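Local atomic coordinates of aeromonas extracellular serine protease (Aeromonas sobria, PDB entry 3WQB), a protein that cleaves peptide bonds after two consecutive basic residues, one of them lysine, as a calcium-binding extracellular serine protease of the furin-like subtilase family. Residues Gln153-Trp158 with Gln193-Arg198; Ser280-Glu285 with Pro291-Thr296; Leu365-Thr370 with Ala404-Ser409; Ile452-Asn457 with Glu576-Gln581. The protein carries 1 engineered substitution. All coordinates share one frame; numbering follows the deposited sequence.

Contact 1: residues Gln153-Trp158 with Gln193-Arg198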
loop_
_atom_site.group_PDB
_atom_site.type_symbol
_atom_site.label_atom_id
_atom_site.label_comp_id
_atom_site.label_asym_id
_atom_site.label_seq_id
_atom_site.Cartn_x
_atom_site.Cartn_y
_atom_site.Cartn_z
ATOM N N GLN A 153 3.189 -16.851 -4.683
ATOM C CA GLN A 153 2.241 -15.744 -4.835
ATOM C C GLN A 153 1.349 -15.950 -6.063
ATOM O O GLN A 153 1.226 -15.079 -6.940
ATOM C CB GLN A 153 2.964 -14.392 -4.835
ATOM C CG GLN A 153 3.803 -14.171 -3.585
ATOM C CD GLN A 153 4.460 -12.804 -3.528
ATOM O OE1 GLN A 153 4.129 -11.895 -4.301
ATOM N NE2 GLN A 153 5.392 -12.644 -2.600
ATOM N N LEU A 154 0.717 -17.116 -6.095
ATOM C CA LEU A 154 -0.160 -17.512 -7.185
ATOM C C LEU A 154 -1.474 -16.758 -7.160
ATOM O O LEU A 154 -2.033 -16.484 -6.093
ATOM C CB LEU A 154 -0.442 -19.014 -7.111
ATOM C CG LEU A 154 0.781 -19.927 -7.229
ATOM C CD1 LEU A 154 0.383 -21.371 -7.034
ATOM C CD2 LEU A 154 1.466 -19.736 -8.571
ATOM N N GLN A 155 -1.955 -16.432 -8.353
ATOM C CA GLN A 155 -3.257 -15.787 -8.497
ATOM C C GLN A 155 -4.364 -16.517 -7.729
ATOM O O GLN A 155 -5.177 -15.880 -7.060
ATOM C CB GLN A 155 -3.643 -15.635 -9.972
ATOM C CG GLN A 155 -4.854 -14.707 -10.200
ATOM C CD GLN A 155 -4.533 -13.240 -10.006
ATOM O OE1 GLN A 155 -3.389 -12.876 -9.749
ATOM N NE2 GLN A 155 -5.541 -12.381 -10.163
ATOM N N LYS A 156 -4.387 -17.845 -7.793
ATOM C CA LYS A 156 -5.438 -18.601 -7.109
ATOM C C LYS A 156 -5.396 -18.344 -5.600
ATOM O O LYS A 156 -6.425 -18.305 -4.939
ATOM C CB LYS A 156 -5.331 -20.099 -7.422
ATOM C CG LYS A 156 -4.148 -20.811 -6.811
ATOM C CD LYS A 156 -4.301 -22.332 -6.956
ATOM C CE LYS A 156 -3.075 -23.058 -6.429
ATOM N NZ LYS A 156 -3.105 -24.514 -6.740
ATOM N N ASP A 157 -4.191 -18.148 -5.069
ATOM C CA ASP A 157 -4.014 -17.903 -3.639
ATOM C C ASP A 157 -4.350 -16.457 -3.250
ATOM O O ASP A 157 -4.932 -16.225 -2.179
ATOM C CB ASP A 157 -2.610 -18.302 -3.198
ATOM C CG ASP A 157 -2.366 -19.794 -3.342
ATOM O OD1 ASP A 157 -3.337 -20.574 -3.188
ATOM O OD2 ASP A 157 -1.210 -20.175 -3.584
ATOM N N TRP A 158 -4.016 -15.492 -4.115
ATOM C CA TRP A 158 -4.464 -14.110 -3.880
ATOM C C TRP A 158 -5.996 -14.048 -3.816
ATOM O O TRP A 158 -6.557 -13.467 -2.899
ATOM C CB TRP A 158 -3.943 -13.135 -4.945
ATOM C CG TRP A 158 -2.465 -12.874 -4.897
ATOM C CD1 TRP A 158 -1.551 -13.173 -5.868
ATOM C CD2 TRP A 158 -1.730 -12.244 -3.838
ATOM N NE1 TRP A 158 -0.292 -12.761 -5.487
ATOM C CE2 TRP A 158 -0.372 -12.202 -4.239
ATOM C CE3 TRP A 158 -2.082 -11.712 -2.586
ATOM C CZ2 TRP A 158 0.633 -11.656 -3.435
ATOM C CZ3 TRP A 158 -1.077 -11.179 -1.782
ATOM C CH2 TRP A 158 0.263 -11.147 -2.213
ATOM N N GLN A 193 -4.313 -8.009 -12.335
ATOM C CA GLN A 193 -4.684 -6.815 -11.575
ATOM C C GLN A 193 -6.151 -6.457 -11.757
ATOM O O GLN A 193 -6.814 -6.076 -10.796
ATOM C CB GLN A 193 -3.803 -5.633 -11.962
ATOM C CG GLN A 193 -2.330 -5.865 -11.697
ATOM C CD GLN A 193 -1.493 -4.675 -12.075
ATOM O OE1 GLN A 193 -1.402 -3.717 -11.316
ATOM N NE2 GLN A 193 -0.887 -4.717 -13.256
ATOM N N SER A 194 -6.645 -6.577 -12.985
ATOM C CA SER A 194 -8.060 -6.337 -13.262
ATOM C C SER A 194 -8.942 -7.281 -12.447
ATOM O O SER A 194 -9.935 -6.859 -11.858
ATOM C CB SER A 194 -8.353 -6.487 -14.759
ATOM O OG SER A 194 -9.728 -6.301 -15.039
ATOM N N GLN A 195 -8.550 -8.550 -12.379
ATOM C CA GLN A 195 -9.319 -9.547 -11.646
ATOM C C GLN A 195 -9.387 -9.199 -10.162
ATOM O O GLN A 195 -10.455 -9.289 -9.545
ATOM C CB GLN A 195 -8.733 -10.941 -11.850
ATOM C CG GLN A 195 -9.540 -12.048 -11.192
ATOM C CD GLN A 195 -9.005 -13.420 -11.510
ATOM O OE1 GLN A 195 -7.842 -13.711 -11.253
ATOM N NE2 GLN A 195 -9.857 -14.287 -12.057
ATOM N N LEU A 196 -8.261 -8.795 -9.581
ATOM C CA LEU A 196 -8.267 -8.422 -8.168
ATOM C C LEU A 196 -9.017 -7.103 -7.931
ATOM O O LEU A 196 -9.758 -6.978 -6.958
ATOM C CB LEU A 196 -6.848 -8.394 -7.590
ATOM C CG LEU A 196 -6.229 -9.787 -7.449
ATOM C CD1 LEU A 196 -4.742 -9.699 -7.156
ATOM C CD2 LEU A 196 -6.932 -10.610 -6.370
ATOM N N ASP A 197 -8.859 -6.134 -8.833
ATOM C CA ASP A 197 -9.609 -4.885 -8.700
ATOM C C ASP A 197 -11.112 -5.137 -8.723
ATOM O O ASP A 197 -11.846 -4.542 -7.935
ATOM C CB ASP A 197 -9.234 -3.887 -9.792
ATOM C CG ASP A 197 -7.895 -3.203 -9.541
ATOM O OD1 ASP A 197 -7.223 -3.487 -8.521
ATOM O OD2 ASP A 197 -7.517 -2.360 -10.382
ATOM N N ARG A 198 -11.558 -6.039 -9.596
ATOM C CA ARG A 198 -12.985 -6.355 -9.688
ATOM C C ARG A 198 -13.467 -7.027 -8.407
ATOM O O ARG A 198 -14.570 -6.740 -7.919
ATOM C CB ARG A 198 -13.263 -7.223 -10.914
ATOM C CG ARG A 198 -13.128 -6.463 -12.224
ATOM C CD ARG A 198 -13.104 -7.393 -13.414
ATOM N NE ARG A 198 -12.799 -6.676 -14.647
ATOM C CZ ARG A 198 -12.777 -7.238 -15.851
ATOM N NH1 ARG A 198 -13.045 -8.530 -15.993
ATOM N NH2 ARG A 198 -12.484 -6.504 -16.915
#

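Contact 2: residues Ser280-Glu285 with Pro291-Thr296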
loop_
_atom_site.group_PDB
_atom_site.type_symbol
_atom_site.label_atom_id
_atom_site.label_comp_id
_atom_site.label_asym_id
_atom_site.label_seq_id
_atom_site.Cartn_x
_atom_site.Cartn_y
_atom_site.Cartn_z
ATOM N N SER A 280 -2.425 8.756 7.735
ATOM C CA SER A 280 -1.234 8.374 8.478
ATOM C C SER A 280 -1.649 7.537 9.686
ATOM O O SER A 280 -2.639 7.842 10.362
ATOM C CB SER A 280 -0.524 9.639 8.961
ATOM O OG SER A 280 0.623 9.357 9.757
ATOM N N ALA A 281 -0.899 6.478 9.964
ATOM C CA ALA A 281 -1.109 5.718 11.180
ATOM C C ALA A 281 0.224 5.304 11.765
ATOM O O ALA A 281 1.260 5.450 11.131
ATOM C CB ALA A 281 -2.043 4.518 10.915
ATOM N N THR A 282 0.176 4.784 12.984
ATOM C CA THR A 282 1.364 4.488 13.778
ATOM C C THR A 282 2.209 3.342 13.219
ATOM O O THR A 282 1.719 2.240 13.016
ATOM C CB THR A 282 0.955 4.166 15.217
ATOM O OG1 THR A 282 -0.160 3.268 15.188
ATOM C CG2 THR A 282 0.502 5.420 15.915
ATOM N N GLY A 283 3.484 3.628 12.979
ATOM C CA GLY A 283 4.444 2.611 12.552
ATOM C C GLY A 283 5.790 2.675 13.263
ATOM O O GLY A 283 6.506 1.686 13.284
ATOM N N GLY A 284 6.141 3.826 13.839
ATOM C CA GLY A 284 7.378 3.951 14.600
ATOM C C GLY A 284 8.630 3.952 13.753
ATOM O O GLY A 284 8.584 4.190 12.537
ATOM N N GLU A 285 9.756 3.700 14.420
ATOM C CA GLU A 285 11.055 3.671 13.781
ATOM C C GLU A 285 11.566 2.239 13.836
ATOM O O GLU A 285 11.066 1.422 13.074
ATOM C CB GLU A 285 11.994 4.706 14.389
ATOM C CG GLU A 285 11.581 6.147 14.062
ATOM C CD GLU A 285 11.754 6.520 12.585
ATOM O OE1 GLU A 285 12.534 5.851 11.877
ATOM O OE2 GLU A 285 11.109 7.495 12.131
ATOM N N PRO A 291 11.094 4.507 19.553
ATOM C CA PRO A 291 10.047 3.485 19.681
ATOM C C PRO A 291 9.600 2.850 18.367
ATOM O O PRO A 291 9.498 3.518 17.326
ATOM C CB PRO A 291 8.875 4.251 20.317
ATOM C CG PRO A 291 9.528 5.381 21.023
ATOM C CD PRO A 291 10.651 5.792 20.119
ATOM N N ALA A 292 9.330 1.553 18.438
ATOM C CA ALA A 292 8.580 0.862 17.393
ATOM C C ALA A 292 7.343 0.207 18.023
ATOM O O ALA A 292 6.877 0.670 19.070
ATOM C CB ALA A 292 9.460 -0.133 16.635
ATOM N N MET A 293 6.820 -0.858 17.417
ATOM C CA MET A 293 5.519 -1.397 17.809
ATOM C C MET A 293 5.688 -2.650 18.663
ATOM O O MET A 293 6.128 -3.699 18.171
ATOM C CB MET A 293 4.679 -1.718 16.569
ATOM C CG MET A 293 4.583 -0.600 15.532
ATOM S SD MET A 293 3.611 0.839 16.032
ATOM C CE MET A 293 1.976 0.184 15.771
ATOM N N VAL A 294 5.327 -2.538 19.938
ATOM C CA VAL A 294 5.309 -3.698 20.826
ATOM C C VAL A 294 4.089 -4.552 20.497
ATOM O O VAL A 294 2.952 -4.071 20.500
ATOM C CB VAL A 294 5.319 -3.279 22.310
ATOM C CG1 VAL A 294 5.105 -4.495 23.217
ATOM C CG2 VAL A 294 6.636 -2.567 22.629
ATOM N N THR A 295 4.334 -5.823 20.194
ATOM C CA THR A 295 3.290 -6.683 19.660
ATOM C C THR A 295 3.611 -8.165 19.886
ATOM O O THR A 295 4.621 -8.504 20.508
ATOM C CB THR A 295 3.084 -6.396 18.146
ATOM O OG1 THR A 295 1.928 -7.094 17.670
ATOM C CG2 THR A 295 4.311 -6.785 17.326
ATOM N N THR A 296 2.748 -9.031 19.376
ATOM C CA THR A 296 2.939 -10.463 19.447
ATOM C C THR A 296 4.004 -10.939 18.461
ATOM O O THR A 296 3.969 -10.613 17.272
ATOM C CB THR A 296 1.619 -11.189 19.154
ATOM O OG1 THR A 296 1.046 -10.665 17.949
ATOM C CG2 THR A 296 0.619 -10.977 20.284
#

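Contact 3: residues Leu365-Thr370 with Ala404-Ser409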
loop_
_atom_site.group_PDB
_atom_site.type_symbol
_atom_site.label_atom_id
_atom_site.label_comp_id
_atom_site.label_asym_id
_atom_site.label_seq_id
_atom_site.Cartn_x
_atom_site.Cartn_y
_atom_site.Cartn_z
ATOM N N LEU A 365 -13.168 8.888 9.039
ATOM C CA LEU A 365 -11.737 8.903 9.320
ATOM C C LEU A 365 -11.052 10.135 8.743
ATOM O O LEU A 365 -10.218 10.759 9.405
ATOM C CB LEU A 365 -11.089 7.620 8.795
ATOM C CG LEU A 365 -11.370 6.364 9.625
ATOM C CD1 LEU A 365 -11.085 5.100 8.834
ATOM C CD2 LEU A 365 -10.581 6.382 10.928
ATOM N N ALA A 366 -11.389 10.478 7.500
ATOM C CA ALA A 366 -10.793 11.655 6.860
ATOM C C ALA A 366 -11.146 12.947 7.591
ATOM O O ALA A 366 -10.270 13.765 7.849
ATOM C CB ALA A 366 -11.175 11.742 5.401
ATOM N N ARG A 367 -12.418 13.106 7.952
ATOM C CA ARG A 367 -12.876 14.374 8.519
ATOM C C ARG A 367 -12.491 14.536 9.982
ATOM O O ARG A 367 -12.560 15.635 10.522
ATOM C CB ARG A 367 -14.383 14.543 8.346
ATOM C CG ARG A 367 -14.786 14.716 6.892
ATOM C CD ARG A 367 -16.288 14.910 6.798
ATOM N NE ARG A 367 -16.848 14.604 5.480
ATOM C CZ ARG A 367 -16.766 15.392 4.409
ATOM N NH1 ARG A 367 -16.115 16.550 4.460
ATOM N NH2 ARG A 367 -17.334 15.006 3.270
ATOM N N SER A 368 -12.090 13.438 10.621
ATOM C CA SER A 368 -11.689 13.483 12.026
ATOM C C SER A 368 -10.171 13.409 12.242
ATOM O O SER A 368 -9.703 13.516 13.372
ATOM C CB SER A 368 -12.375 12.363 12.804
ATOM O OG SER A 368 -11.963 11.086 12.343
ATOM N N ALA A 369 -9.413 13.190 11.172
ATOM C CA ALA A 369 -7.963 12.997 11.292
ATOM C C ALA A 369 -7.235 14.250 11.783
ATOM O O ALA A 369 -7.672 15.381 11.546
ATOM C CB ALA A 369 -7.392 12.503 9.967
ATOM N N THR A 370 -6.131 14.031 12.489
ATOM C CA THR A 370 -5.357 15.103 13.127
ATOM C C THR A 370 -4.295 15.627 12.173
ATOM O O THR A 370 -3.542 14.846 11.565
ATOM C CB THR A 370 -4.692 14.581 14.422
ATOM O OG1 THR A 370 -5.683 13.988 15.266
ATOM C CG2 THR A 370 -3.957 15.690 15.182
ATOM N N ALA A 404 -13.008 22.468 -0.865
ATOM C CA ALA A 404 -14.112 22.010 -0.034
ATOM C C ALA A 404 -13.738 22.081 1.447
ATOM O O ALA A 404 -14.500 21.644 2.301
ATOM C CB ALA A 404 -14.507 20.590 -0.416
ATOM N N GLY A 405 -12.555 22.613 1.746
ATOM C CA GLY A 405 -12.157 22.832 3.132
ATOM C C GLY A 405 -11.395 21.685 3.775
ATOM O O GLY A 405 -11.095 21.729 4.969
ATOM N N MET A 406 -11.086 20.660 2.986
ATOM C CA MET A 406 -10.365 19.488 3.487
ATOM C C MET A 406 -8.856 19.713 3.438
ATOM O O MET A 406 -8.298 20.033 2.383
ATOM C CB MET A 406 -10.709 18.245 2.657
ATOM C CG MET A 406 -12.150 17.778 2.742
ATOM S SD MET A 406 -12.635 17.090 4.335
ATOM C CE MET A 406 -11.636 15.601 4.422
ATOM N N TRP A 407 -8.204 19.527 4.579
ATOM C CA TRP A 407 -6.754 19.576 4.655
ATOM C C TRP A 407 -6.184 18.255 4.175
ATOM O O TRP A 407 -6.662 17.181 4.555
ATOM C CB TRP A 407 -6.298 19.821 6.089
ATOM C CG TRP A 407 -6.448 21.244 6.528
ATOM C CD1 TRP A 407 -7.463 21.774 7.268
ATOM C CD2 TRP A 407 -5.539 22.315 6.262
ATOM N NE1 TRP A 407 -7.246 23.114 7.479
ATOM C CE2 TRP A 407 -6.068 23.474 6.878
ATOM C CE3 TRP A 407 -4.325 22.410 5.567
ATOM C CZ2 TRP A 407 -5.428 24.719 6.808
ATOM C CZ3 TRP A 407 -3.686 23.642 5.508
ATOM C CH2 TRP A 407 -4.238 24.779 6.130
ATOM N N PHE A 408 -5.119 18.331 3.384
ATOM C CA PHE A 408 -4.503 17.123 2.838
ATOM C C PHE A 408 -3.017 17.347 2.618
ATOM O O PHE A 408 -2.602 18.440 2.234
ATOM C CB PHE A 408 -5.164 16.738 1.503
ATOM C CG PHE A 408 -4.619 15.465 0.911
ATOM C CD1 PHE A 408 -5.102 14.233 1.346
ATOM C CD2 PHE A 408 -3.616 15.489 -0.059
ATOM C CE1 PHE A 408 -4.594 13.038 0.833
ATOM C CE2 PHE A 408 -3.097 14.294 -0.587
ATOM C CZ PHE A 408 -3.591 13.065 -0.132
ATOM N N SER A 409 -2.229 16.299 2.854
ATOM C CA SER A 409 -0.818 16.309 2.477
ATOM C C SER A 409 -0.445 14.939 1.900
ATOM O O SER A 409 -1.012 13.922 2.301
ATOM C CB SER A 409 0.061 16.658 3.678
ATOM O OG SER A 409 -0.037 15.666 4.693
#

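Contact 4: residues Ile452-Asn457 with Glu576-Gln581. With CA (calcium ion), chain D.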
loop_
_atom_site.group_PDB
_atom_site.type_symbol
_atom_site.label_atom_id
_atom_site.label_comp_id
_atom_site.label_asym_id
_atom_site.label_seq_id
_atom_site.Cartn_x
_atom_site.Cartn_y
_atom_site.Cartn_z
ATOM N N ILE A 452 7.736 17.469 -24.436
ATOM C CA ILE A 452 8.221 17.695 -23.079
ATOM C C ILE A 452 9.702 18.058 -23.202
ATOM O O ILE A 452 10.568 17.180 -23.286
ATOM C CB ILE A 452 8.042 16.451 -22.154
ATOM C CG1 ILE A 452 6.592 15.943 -22.167
ATOM C CG2 ILE A 452 8.498 16.783 -20.727
ATOM C CD1 ILE A 452 6.416 14.528 -21.618
ATOM N N ALA A 453 9.991 19.350 -23.236
ATOM C CA ALA A 453 11.376 19.802 -23.378
ATOM C C ALA A 453 12.190 19.460 -22.141
ATOM O O ALA A 453 11.655 19.412 -21.029
ATOM C CB ALA A 453 11.429 21.301 -23.635
ATOM N N ASP A 454 13.483 19.215 -22.332
ATOM C CA ASP A 454 14.399 19.100 -21.205
ATOM C C ASP A 454 14.329 20.407 -20.410
ATOM O O ASP A 454 14.167 21.480 -20.998
ATOM C CB ASP A 454 15.817 18.882 -21.730
ATOM C CG ASP A 454 16.786 18.443 -20.659
ATOM O OD1 ASP A 454 16.360 17.902 -19.613
ATOM O OD2 ASP A 454 18.007 18.621 -20.878
ATOM N N VAL A 455 14.416 20.316 -19.082
ATOM C CA VAL A 455 14.395 21.497 -18.192
ATOM C C VAL A 455 13.408 22.567 -18.680
ATOM O O VAL A 455 13.781 23.700 -18.997
ATOM C CB VAL A 455 15.832 22.081 -17.911
ATOM C CG1 VAL A 455 16.586 21.176 -16.961
ATOM C CG2 VAL A 455 16.658 22.327 -19.205
ATOM N N GLY A 456 12.130 22.196 -18.727
ATOM C CA GLY A 456 11.127 23.025 -19.388
ATOM C C GLY A 456 10.880 24.370 -18.740
ATOM O O GLY A 456 10.974 24.510 -17.521
ATOM N N ASN A 457 10.567 25.366 -19.560
ATOM C CA ASN A 457 10.181 26.677 -19.052
ATOM C C ASN A 457 8.835 26.680 -18.356
ATOM O O ASN A 457 8.580 27.516 -17.491
ATOM C CB ASN A 457 10.171 27.703 -20.183
ATOM C CG ASN A 457 11.523 28.327 -20.396
ATOM O OD1 ASN A 457 12.189 28.716 -19.442
ATOM N ND2 ASN A 457 11.932 28.437 -21.649
ATOM N N GLU A 576 22.479 8.047 -13.851
ATOM C CA GLU A 576 21.351 8.434 -14.680
ATOM C C GLU A 576 21.806 9.557 -15.590
ATOM O O GLU A 576 22.058 10.675 -15.130
ATOM C CB GLU A 576 20.193 8.956 -13.839
ATOM C CG GLU A 576 19.481 7.964 -12.963
ATOM C CD GLU A 576 18.191 8.564 -12.461
ATOM O OE1 GLU A 576 17.229 8.637 -13.253
ATOM O OE2 GLU A 576 18.148 8.992 -11.288
ATOM N N ARG A 577 21.900 9.255 -16.876
ATOM C CA ARG A 577 22.308 10.249 -17.866
ATOM C C ARG A 577 21.085 11.033 -18.333
ATOM O O ARG A 577 20.023 10.459 -18.590
ATOM C CB ARG A 577 22.991 9.565 -19.049
ATOM C CG ARG A 577 24.061 8.557 -18.650
ATOM C CD ARG A 577 25.445 9.184 -18.602
ATOM N NE ARG A 577 26.383 8.397 -17.799
ATOM C CZ ARG A 577 27.004 7.292 -18.208
ATOM N NH1 ARG A 577 26.801 6.812 -19.431
ATOM N NH2 ARG A 577 27.836 6.661 -17.389
ATOM N N ASN A 578 21.227 12.348 -18.418
ATOM C CA ASN A 578 20.131 13.192 -18.890
ATOM C C ASN A 578 19.594 12.771 -20.259
ATOM O O ASN A 578 20.347 12.311 -21.116
ATOM C CB ASN A 578 20.554 14.659 -18.905
ATOM C CG ASN A 578 19.386 15.601 -19.108
ATOM O OD1 ASN A 578 18.302 15.400 -18.559
ATOM N ND2 ASN A 578 19.596 16.631 -19.910
ATOM N N ASN A 579 18.285 12.903 -20.459
ATOM C CA ASN A 579 17.699 12.654 -21.776
ATOM C C ASN A 579 18.335 13.553 -22.830
ATOM O O ASN A 579 18.453 14.761 -22.637
ATOM C CB ASN A 579 16.177 12.837 -21.766
ATOM C CG ASN A 579 15.750 14.177 -21.201
ATOM O OD1 ASN A 579 16.004 14.478 -20.037
ATOM N ND2 ASN A 579 15.088 14.983 -22.022
ATOM N N ARG A 580 18.746 12.939 -23.934
ATOM C CA ARG A 580 19.357 13.649 -25.049
ATOM C C ARG A 580 18.312 14.365 -25.920
ATOM O O ARG A 580 18.611 15.376 -26.563
ATOM C CB ARG A 580 20.162 12.656 -25.896
ATOM C CG ARG A 580 20.911 13.272 -27.061
ATOM C CD ARG A 580 22.425 13.180 -26.911
ATOM N NE ARG A 580 23.104 13.717 -28.093
ATOM C CZ ARG A 580 23.205 13.090 -29.268
ATOM N NH1 ARG A 580 22.676 11.885 -29.446
ATOM N NH2 ARG A 580 23.841 13.675 -30.275
ATOM N N GLN A 581 17.097 13.825 -25.943
ATOM C CA GLN A 581 16.006 14.345 -26.756
ATOM C C GLN A 581 14.846 14.785 -25.855
ATOM O O GLN A 581 14.723 14.305 -24.720
ATOM C CB GLN A 581 15.507 13.264 -27.727
ATOM C CG GLN A 581 16.289 13.127 -29.039
ATOM C CD GLN A 581 17.633 12.423 -28.895
ATOM O OE1 GLN A 581 17.726 11.327 -28.332
ATOM N NE2 GLN A 581 18.680 13.042 -29.429
HETATM CA CA CA D . 16.016 16.083 -18.290
HETATM O O HOH W 1 18.584 17.355 -23.428
#

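Contact 1: residues Gln153-Trp158 with Gln193-Arg198
Trp158 and Leu196 mark the closest approach of the two backbones, their CA atoms 8.1 Å apart, as the opening turn of helix 155-164 passes the early turns of helix 191-205. The gap is bridged by two glutamine side chains. NE2 of Gln155 donates to OE1 of Gln195 at 2.9 Å, with an N-H...O angle of 159°. It arrives in the carbonyl plane, on a lone pair, and the two amides lie nearly flat with one another, their planes 15° apart. The Gln155 chain runs away from its own backbone N and then folds at its second torsion (chi2 73°), which swings the amide across to the other helix, whereas Gln195 is extended beyond CG. The same NE2 also donates to the backbone O of Asp192, so two acceptors on one helix fix the rotation of this buried amide. Beside this polar bridge, Leu196 brings its CG to 3.8 Å from NE2 of Gln155. Both leucine methyls face the tryptophan, Leu196 CD2 lying 4.2 Å from Trp158 CB. The indole itself turns aside from Leu196, its NE1 making a weak bond to the backbone O of Gln153, and meets the ring of Tyr178. NE2 of Gln195 bonds to the backbone of the other protein chain in the assembly. Leu159 of helix 155-164 touches Gln195 and Leu196 as well. These helices belong to successive crossover connections of the parallel subtilase sheet, 155-164 leading from strand 140-144 to 173-179, and 191-205 from 173-179 to 211-215.

Contact 2: residues Ser280-Glu285 with Pro291-Thr296
The loop that leaves strand 277-282, an outermost strand of the subtilase parallel sheet, doubles back so that Gly284 faces Ala292, on the way into strand 293-296. Their CA atoms are 4.3 Å apart, and the approach is closed by one backbone hydrogen bond, Glu285 N to Pro291 O at 2.9 Å. It is nearly straight at the hydrogen (170°), with the donor tilted modestly from the carbonyl plane. Gly284, at a positive phi, brings its CA to 3.5 Å from Pro291 O. Farther along, Met293 supplies the side-chain part of the contact. Its chain bends twice (chi2 -70°, chi3 -78°), curling the thioether back over the end of strand 277-282: CE rests 3.4 Å from Thr282 O and 3.8 Å from Thr282 OG1, while CG lies 3.7 Å from Gly283 O. Met293 crosses Thr282 at about a right angle. The threonine hydroxyl has its polar partner elsewhere, in Ser341 OG of helix 335-352. That helix also carries Ala336, an engineered residue at a predicted charge-relay position, and Met293 packs against its Ser337 and Ser341. At the other end, the Glu285 carboxylate is held by Ser269 and Asn262. The chemistry thus divides: one peptide hydrogen bond joins the two backbones at close range, whereas the methionine adds van der Waals contact beside it, leaving the polar groups of Thr282 and Glu285 to bind other parts of the domain.

Contact 3: residues Leu365-Thr370 with Ala404-Ser409
Met406 reaches Ala366 and Arg367 with the last two atoms of its side chain. The methyl, CE, sits 4.0 Å from CB of Ala366, and the sulfur, SD, lies 3.5 Å from NH1 of Arg367, obliquely placed against the guanidinium. The aliphatic part of the arginine joins in, its CG lying 4.1 Å from SD. No hydrogen bond links the two segments; the contact is one of van der Waals packing and a sulfur-guanidinium approach. Bends at chi2 (-69°) and chi3 (-66°) hook CE back toward the helix, and the methionine crosses the extended arginine at roughly a right angle. In the next shell, the Arg367 guanidinium is held by a salt bridge from NE to OD1 of Asp363, one helical turn earlier, and its side chain also packs against Leu425 and Tyr539. Ala366 is backed by Phe278 of strand 277-282 and by Phe414. On the other segment, OD1 of Asn402 accepts from the backbone N of Ala404, forming an Asx turn, and also from the N of Met406, which fixes the point from which the methionine departs. Gly405 has a positive phi, which suits a glycine in the loop between the strands. The methionine therefore projects from the end of a small beta hairpin, strands 400-401 and 407-408, onto the last turn of helix 358-368. This is helix-to-hairpin packing, close to where Tyr539 of the P-domain also meets the helix.

Contact 4: residues Ile452-Asn457 with Glu576-Gln581
Asp454 and Asn579 meet through a calcium ion, and the ion is the compact heart of this contact. Asp454 OD1 binds the calcium at 2.3 Å and Asn579 OD1 binds it at 2.4 Å, and the amide of Asn578 supplies a third ligand from the segments. The two ligand oxygens of Asp454 and Asn579 are 3.5 Å apart, drawn together by the shared metal without bonding to each other. Asn579 places its CG between its backbone N and carbonyl carbon (chi1 53°), and its amide is steadied by a second bond: ND2 donates to the backbone O of Gln581 at 2.8 Å, almost straight at 173°. That bond orients the oxygen toward the ion. Asp488, Asp553 and the backbone O of Ala555 help complete a shell of seven ligand atoms. The other flank is looser. There the second carboxylate oxygen, Asp454 OD2, takes a hydrogen bond from a water at 2.9 Å, and the same water donates to Asn579 O at 2.7 Å, so that one water bridges the two segments. Neither segment here has regular structure around the ligands, so the ion ties together two loops of the P-domain that lie far apart in sequence. The negative charge of three aspartates is probably balanced in large part by calcium, and without the ion their close gathering would presumably be less favourable.

Running from the N terminus, the four contacts close their loops strictly in series, none nesting within or crossing another. Contact 1 encloses 34 residues, including strand 173-179, and joins two crossover helices of the subtilase sheet. Contact 2 closes a short loop of five residues beyond the edge of that sheet, and contact 3 spans 33 residues from helix 358-368 to a beta hairpin. Contacts 2 and 3 come closest, about 7 Å between nearest atoms, without touching. Contact 4 closes the longest loop, 118 residues within the P-domain, and lies about 41 Å from contact 2, centre to centre, on the opposite side of the chain's centre.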